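Local coordinates for putative fimbrium tip subunit Fim1C (Bacteroides ovatus, PDB 4EPS), which probably forms part of the tip of a fimbrium, a filamentous surface appendage that mediates cell adhesion and biofilm formation, at residues 279-282 with 283-287; 420-423 with 424-428; 430-434 with 435-439. All blocks are in the same frame, centred on the assembly; numbering follows the deposited sequence.

Overall arrangement
Along the chain the three contacts come in series, with none nested in or crossing another. Contact 1 turns the chain just after strand 280-281, an outermost strand, within this chain, of a six-stranded antiparallel sheet, and opens the loop toward strand 293-300. Contact 2 lies in the connection from helix 408-419 to helix 434-438, where it closes a turn beside strands 502-509 and 273-275 of the same sheet. Contact 3 runs from the end of that connection into the helix, capping its start next to strands 502-509 and 334-338. Strand 502-509 thus borders both. The centres of contacts 1 and 2 lie about 19 Å apart, those of contacts 2 and 3 about 18 Å.

Contact 1: 279-282 with 283-287; sequences SVVS and GNEAE. With SO4 (sulfate ion), chain F.
Ser282 and Glu285 are the end residues of a type I beta turn that leaves edge strand 280-281, closed by Glu285 N to Ser282 O at 3.0 Å, with the donor well above the carbonyl plane. The side chain of Ser282 serves both the turn and a bound sulfate. Its CB lies 3.2 Å from sulfate O2. With OG anti to the backbone N (chi1 171°), the hydroxyl swings beside the carbonyl carbon, where it accepts from Asn284 N at 3.0 Å and gives its own proton to sulfate O2 at 2.7 Å. The hydroxyl therefore links the turn backbone to the anion, which probably came from the crystallisation liquor. His267 NE2 and Ala176 N of the second subunit are also hydrogen-bonded to this sulfate, so the turn sits at a subunit interface bridged by an ion. Elsewhere in the turn, Val281 CG1 meets Glu285 CB at 3.8 Å, while the Glu285 chain bends at chi2, and OE2 accepts from Glu287 N two residues on. Asn284 supplies the second grip on the sulfate, its ND2 reaching O3 at 2.8 Å with an almost straight N-H...O angle of 171°.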
# COMPACT_ATOMS: atom_id res chain seq x y z
N SER A 279 -5.02 -2.94 17.02
CA SER A 279 -3.92 -2.77 16.07
C SER A 279 -3.58 -4.12 15.43
O SER A 279 -3.91 -5.17 15.98
CB SER A 279 -2.69 -2.13 16.72
OG SER A 279 -2.13 -2.96 17.72
N VAL A 280 -2.94 -4.07 14.25
CA VAL A 280 -2.61 -5.26 13.47
C VAL A 280 -1.15 -5.20 13.08
O VAL A 280 -0.69 -4.15 12.61
CB VAL A 280 -3.54 -5.32 12.21
CG1 VAL A 280 -3.26 -6.56 11.35
CG2 VAL A 280 -5.04 -5.26 12.60
N VAL A 281 -0.45 -6.31 13.18
CA VAL A 281 0.95 -6.41 12.81
C VAL A 281 1.08 -7.44 11.70
O VAL A 281 0.46 -8.50 11.78
CB VAL A 281 1.86 -6.76 14.03
CG1 VAL A 281 3.28 -7.10 13.59
CG2 VAL A 281 1.90 -5.60 15.04
N SER A 282 1.92 -7.15 10.70
CA SER A 282 2.15 -8.09 9.59
C SER A 282 2.48 -9.51 10.08
O SER A 282 3.36 -9.67 10.95
CB SER A 282 3.32 -7.59 8.74
OG SER A 282 3.70 -8.58 7.78
N GLY A 283 1.84 -10.51 9.48
CA GLY A 283 2.12 -11.91 9.77
C GLY A 283 3.54 -12.29 9.37
O GLY A 283 4.02 -13.36 9.76
N ASN A 284 4.24 -11.41 8.62
CA ASN A 284 5.64 -11.70 8.24
C ASN A 284 6.62 -11.23 9.33
O ASN A 284 7.82 -11.41 9.16
CB ASN A 284 6.01 -11.03 6.90
CG ASN A 284 7.21 -11.70 6.25
OD1 ASN A 284 7.36 -12.93 6.26
ND2 ASN A 284 8.08 -10.91 5.67
N GLU A 285 6.13 -10.57 10.38
CA GLU A 285 6.99 -10.08 11.46
C GLU A 285 7.80 -11.26 12.08
O GLU A 285 7.22 -12.27 12.45
CB GLU A 285 6.15 -9.33 12.51
CG GLU A 285 6.90 -8.89 13.76
CD GLU A 285 8.15 -8.06 13.51
OE1 GLU A 285 8.03 -6.98 12.89
OE2 GLU A 285 9.25 -8.51 13.91
N ALA A 286 9.14 -11.14 12.13
CA ALA A 286 9.99 -12.24 12.65
C ALA A 286 9.90 -12.36 14.19
O ALA A 286 9.96 -13.47 14.71
CB ALA A 286 11.45 -12.03 12.23
N GLU A 287 9.75 -11.24 14.89
CA GLU A 287 9.70 -11.21 16.36
C GLU A 287 8.45 -10.46 16.85
O GLU A 287 8.55 -9.36 17.39
CB GLU A 287 11.00 -10.54 16.90
CG GLU A 287 12.23 -11.42 16.75
CD GLU A 287 13.48 -10.89 17.42
OE1 GLU A 287 13.76 -9.67 17.31
OE2 GLU A 287 14.19 -11.70 18.07
S SO4 F . 6.26 -7.58 5.21
O1 SO4 F . 5.43 -8.57 4.53
O2 SO4 F . 5.65 -7.31 6.50
O3 SO4 F . 7.58 -8.15 5.40
O4 SO4 F . 6.33 -6.35 4.50

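Contact 2: 420-423 with 424-428; sequences FPSP and SITTG
Pro423 and Thr426 close a type I beta turn in the connection between helix 408-419 and helix 434-438, and most of the contact is made by these two residues. Among the polar interactions, Pro423 O is held twice by the same threonine. The backbone Thr426 N reaches it at 3.1 Å from above the carbonyl plane, as the bond closing the turn, whereas the hydroxyl Thr426 OG1 gives its proton to it at 2.8 Å within that plane. The second bond depends on the torsion of Thr426: at chi1 73° OG1 stands between the backbone N and the carbonyl carbon, turned back toward the proline carbonyl. With two donors from one residue, the carbonyl oxygen is well satisfied although both residues are buried, which helps to fix the rotation of the threonine side chain. OG1 also receives a weak bond from Gly428 N, so the hydroxyl links the turn to the residues that follow it.

Apolar contacts come from the threonine methyl: CG2 crosses the proline ring obliquely, 3.7 Å from Pro423 CD and close to CG and CB as well. Ile425 adds its CG1, 4.0 Å from Pro423 CB. Tyr274 of strand 273-275 packs on both Pro423 and Thr426, so the turn is laid against the sheet, while Leu508 of strand 502-509 touches Ser422, Thr426 and Thr427.

Serine and glycine make a third kind of contact, by close approach alone. Ser422 OG is hydrogen-bonded to Glu417 in the preceding helix, and the same atom comes within 3.4 Å of Gly428 CA.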
# COMPACT_ATOMS: atom_id res chain seq x y z
N PHE A 420 -7.90 -12.29 27.23
CA PHE A 420 -7.60 -11.64 25.94
C PHE A 420 -8.75 -10.70 25.58
O PHE A 420 -9.56 -11.02 24.70
CB PHE A 420 -7.38 -12.70 24.85
CG PHE A 420 -6.35 -13.73 25.21
CD1 PHE A 420 -5.00 -13.50 24.97
CD2 PHE A 420 -6.72 -14.96 25.75
CE1 PHE A 420 -4.03 -14.47 25.28
CE2 PHE A 420 -5.76 -15.93 26.07
CZ PHE A 420 -4.42 -15.68 25.82
N PRO A 421 -8.85 -9.55 26.28
CA PRO A 421 -9.99 -8.66 26.05
C PRO A 421 -10.06 -8.16 24.63
O PRO A 421 -9.09 -7.63 24.07
CB PRO A 421 -9.79 -7.51 27.07
CG PRO A 421 -8.38 -7.60 27.49
CD PRO A 421 -7.97 -9.03 27.36
N SER A 422 -11.25 -8.32 24.05
CA SER A 422 -11.53 -7.88 22.69
C SER A 422 -11.67 -6.34 22.65
O SER A 422 -12.23 -5.73 23.58
CB SER A 422 -12.81 -8.55 22.18
OG SER A 422 -13.93 -8.20 22.97
N PRO A 423 -11.21 -5.69 21.56
CA PRO A 423 -11.37 -4.22 21.45
C PRO A 423 -12.85 -3.84 21.38
O PRO A 423 -13.66 -4.60 20.85
CB PRO A 423 -10.66 -3.88 20.12
CG PRO A 423 -9.77 -5.06 19.82
CD PRO A 423 -10.51 -6.25 20.39
N SER A 424 -13.20 -2.63 21.85
CA SER A 424 -14.60 -2.14 21.85
C SER A 424 -15.17 -2.01 20.43
O SER A 424 -16.38 -2.11 20.24
CB SER A 424 -14.67 -0.77 22.54
OG SER A 424 -13.87 0.18 21.84
N ILE A 425 -14.30 -1.82 19.43
CA ILE A 425 -14.73 -1.66 18.03
C ILE A 425 -15.08 -3.01 17.36
O ILE A 425 -15.55 -3.00 16.22
CB ILE A 425 -13.65 -0.91 17.21
CG1 ILE A 425 -12.28 -1.66 17.25
CG2 ILE A 425 -13.56 0.57 17.71
CD1 ILE A 425 -11.23 -1.15 16.27
N THR A 426 -14.85 -4.12 18.03
CA THR A 426 -15.13 -5.46 17.46
C THR A 426 -16.47 -6.03 17.96
O THR A 426 -17.12 -5.44 18.83
CB THR A 426 -13.99 -6.45 17.80
OG1 THR A 426 -14.04 -6.80 19.20
CG2 THR A 426 -12.61 -5.92 17.39
N THR A 427 -16.84 -7.23 17.45
CA THR A 427 -18.05 -7.91 17.87
C THR A 427 -17.96 -8.43 19.30
O THR A 427 -18.98 -8.74 19.90
CB THR A 427 -18.28 -9.16 16.95
OG1 THR A 427 -17.16 -10.05 17.09
CG2 THR A 427 -18.49 -8.80 15.49
N GLY A 428 -16.73 -8.64 19.77
CA GLY A 428 -16.47 -9.38 20.99
C GLY A 428 -16.33 -10.85 20.57
O GLY A 428 -16.63 -11.21 19.42

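Contact 3: 430-434 with 435-439; sequences YVPSS and GELVA
Glu436 reaches back from the first turn of helix 434-438 to Tyr430 and Ser433, and its two carboxylate oxygens divide the work. OE2 accepts the phenol proton of Tyr430 OH at 2.8 Å on its syn side. The carboxylate lies at the edge of the tyrosine ring, the two planes only 21° apart. OE1 accepts from Ser433 N at 2.9 Å on its anti side. In return Ser433 OG, at the N-cap, takes a weak bond of 3.3 Å from Glu436 N, and this reciprocal pair is a capping box. Glu436 spans the distance because its CG stands anti to the carbonyl carbon (chi1 -80°) and the chain is extended beyond it. Next to the box, Pro432 CG packs on Leu437 CG at 3.6 Å. The helix takes up its backbone bonding here, with Leu437 N to Ser433 O at 3.2 Å and Val438 N to Ser434 O at 2.9 Å.

In an outer shell, Gly389 N also bonds Glu436 OE1, which would probably help to stabilise a negative charge on this buried side chain; Ser433 OG is also hydrogen-bonded to Leu388 N and Arg386 O, and Ser434 OG to Pro384 O. Tyr430 packs on Tyr390 and, with Glu436, on Leu335 of strand 334-338 and Phe507 of strand 502-509, while Ser433 packs on Asn392 of helix 389-403 and Thr473 of strand 469-474.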
# COMPACT_ATOMS: atom_id res chain seq x y z
N TYR A 430 -16.96 -14.90 20.17
CA TYR A 430 -18.09 -15.83 20.06
C TYR A 430 -17.58 -17.20 19.58
O TYR A 430 -16.52 -17.29 18.98
CB TYR A 430 -19.21 -15.30 19.13
CG TYR A 430 -18.75 -15.00 17.72
CD1 TYR A 430 -18.69 -16.01 16.75
CD2 TYR A 430 -18.30 -13.73 17.37
CE1 TYR A 430 -18.21 -15.75 15.47
CE2 TYR A 430 -17.83 -13.46 16.09
CZ TYR A 430 -17.79 -14.47 15.14
OH TYR A 430 -17.35 -14.18 13.88
N VAL A 431 -18.37 -18.26 19.82
CA VAL A 431 -18.03 -19.61 19.32
C VAL A 431 -18.34 -19.60 17.83
O VAL A 431 -19.48 -19.32 17.44
CB VAL A 431 -18.77 -20.75 20.07
CG1 VAL A 431 -18.47 -22.11 19.44
CG2 VAL A 431 -18.41 -20.77 21.57
N PRO A 432 -17.35 -19.88 16.95
CA PRO A 432 -17.63 -19.81 15.51
C PRO A 432 -18.69 -20.80 15.08
O PRO A 432 -18.81 -21.87 15.68
CB PRO A 432 -16.26 -20.16 14.86
CG PRO A 432 -15.53 -20.96 15.95
CD PRO A 432 -15.94 -20.25 17.22
N SER A 433 -19.46 -20.45 14.03
CA SER A 433 -20.38 -21.41 13.41
C SER A 433 -19.52 -22.50 12.78
O SER A 433 -18.31 -22.28 12.54
CB SER A 433 -21.22 -20.73 12.32
OG SER A 433 -20.35 -20.12 11.38
N SER A 434 -20.13 -23.62 12.41
CA SER A 434 -19.39 -24.71 11.75
C SER A 434 -18.82 -24.21 10.42
O SER A 434 -17.71 -24.59 10.05
CB SER A 434 -20.30 -25.93 11.56
OG SER A 434 -21.47 -25.56 10.85
N GLY A 435 -19.51 -23.28 9.76
CA GLY A 435 -19.04 -22.73 8.48
C GLY A 435 -17.76 -21.95 8.63
O GLY A 435 -16.84 -22.07 7.81
N GLU A 436 -17.67 -21.13 9.69
CA GLU A 436 -16.46 -20.35 9.96
C GLU A 436 -15.26 -21.29 10.24
O GLU A 436 -14.15 -21.02 9.77
CB GLU A 436 -16.70 -19.41 11.14
CG GLU A 436 -17.45 -18.17 10.69
CD GLU A 436 -18.07 -17.40 11.84
OE1 GLU A 436 -18.90 -17.99 12.57
OE2 GLU A 436 -17.71 -16.21 12.01
N LEU A 437 -15.48 -22.36 11.02
CA LEU A 437 -14.40 -23.32 11.33
C LEU A 437 -13.95 -24.08 10.10
O LEU A 437 -12.74 -24.23 9.91
CB LEU A 437 -14.85 -24.34 12.39
CG LEU A 437 -14.91 -23.78 13.83
CD1 LEU A 437 -15.80 -24.69 14.71
CD2 LEU A 437 -13.50 -23.58 14.42
N VAL A 438 -14.88 -24.53 9.26
CA VAL A 438 -14.51 -25.29 8.06
C VAL A 438 -13.63 -24.43 7.13
O VAL A 438 -12.64 -24.95 6.58
CB VAL A 438 -15.79 -25.82 7.36
CG1 VAL A 438 -15.52 -26.25 5.91
CG2 VAL A 438 -16.37 -26.99 8.16
N ALA A 439 -13.89 -23.12 7.07
CA ALA A 439 -13.14 -22.19 6.20
C ALA A 439 -11.70 -21.92 6.68
O ALA A 439 -10.91 -21.36 5.92
CB ALA A 439 -13.91 -20.88 6.06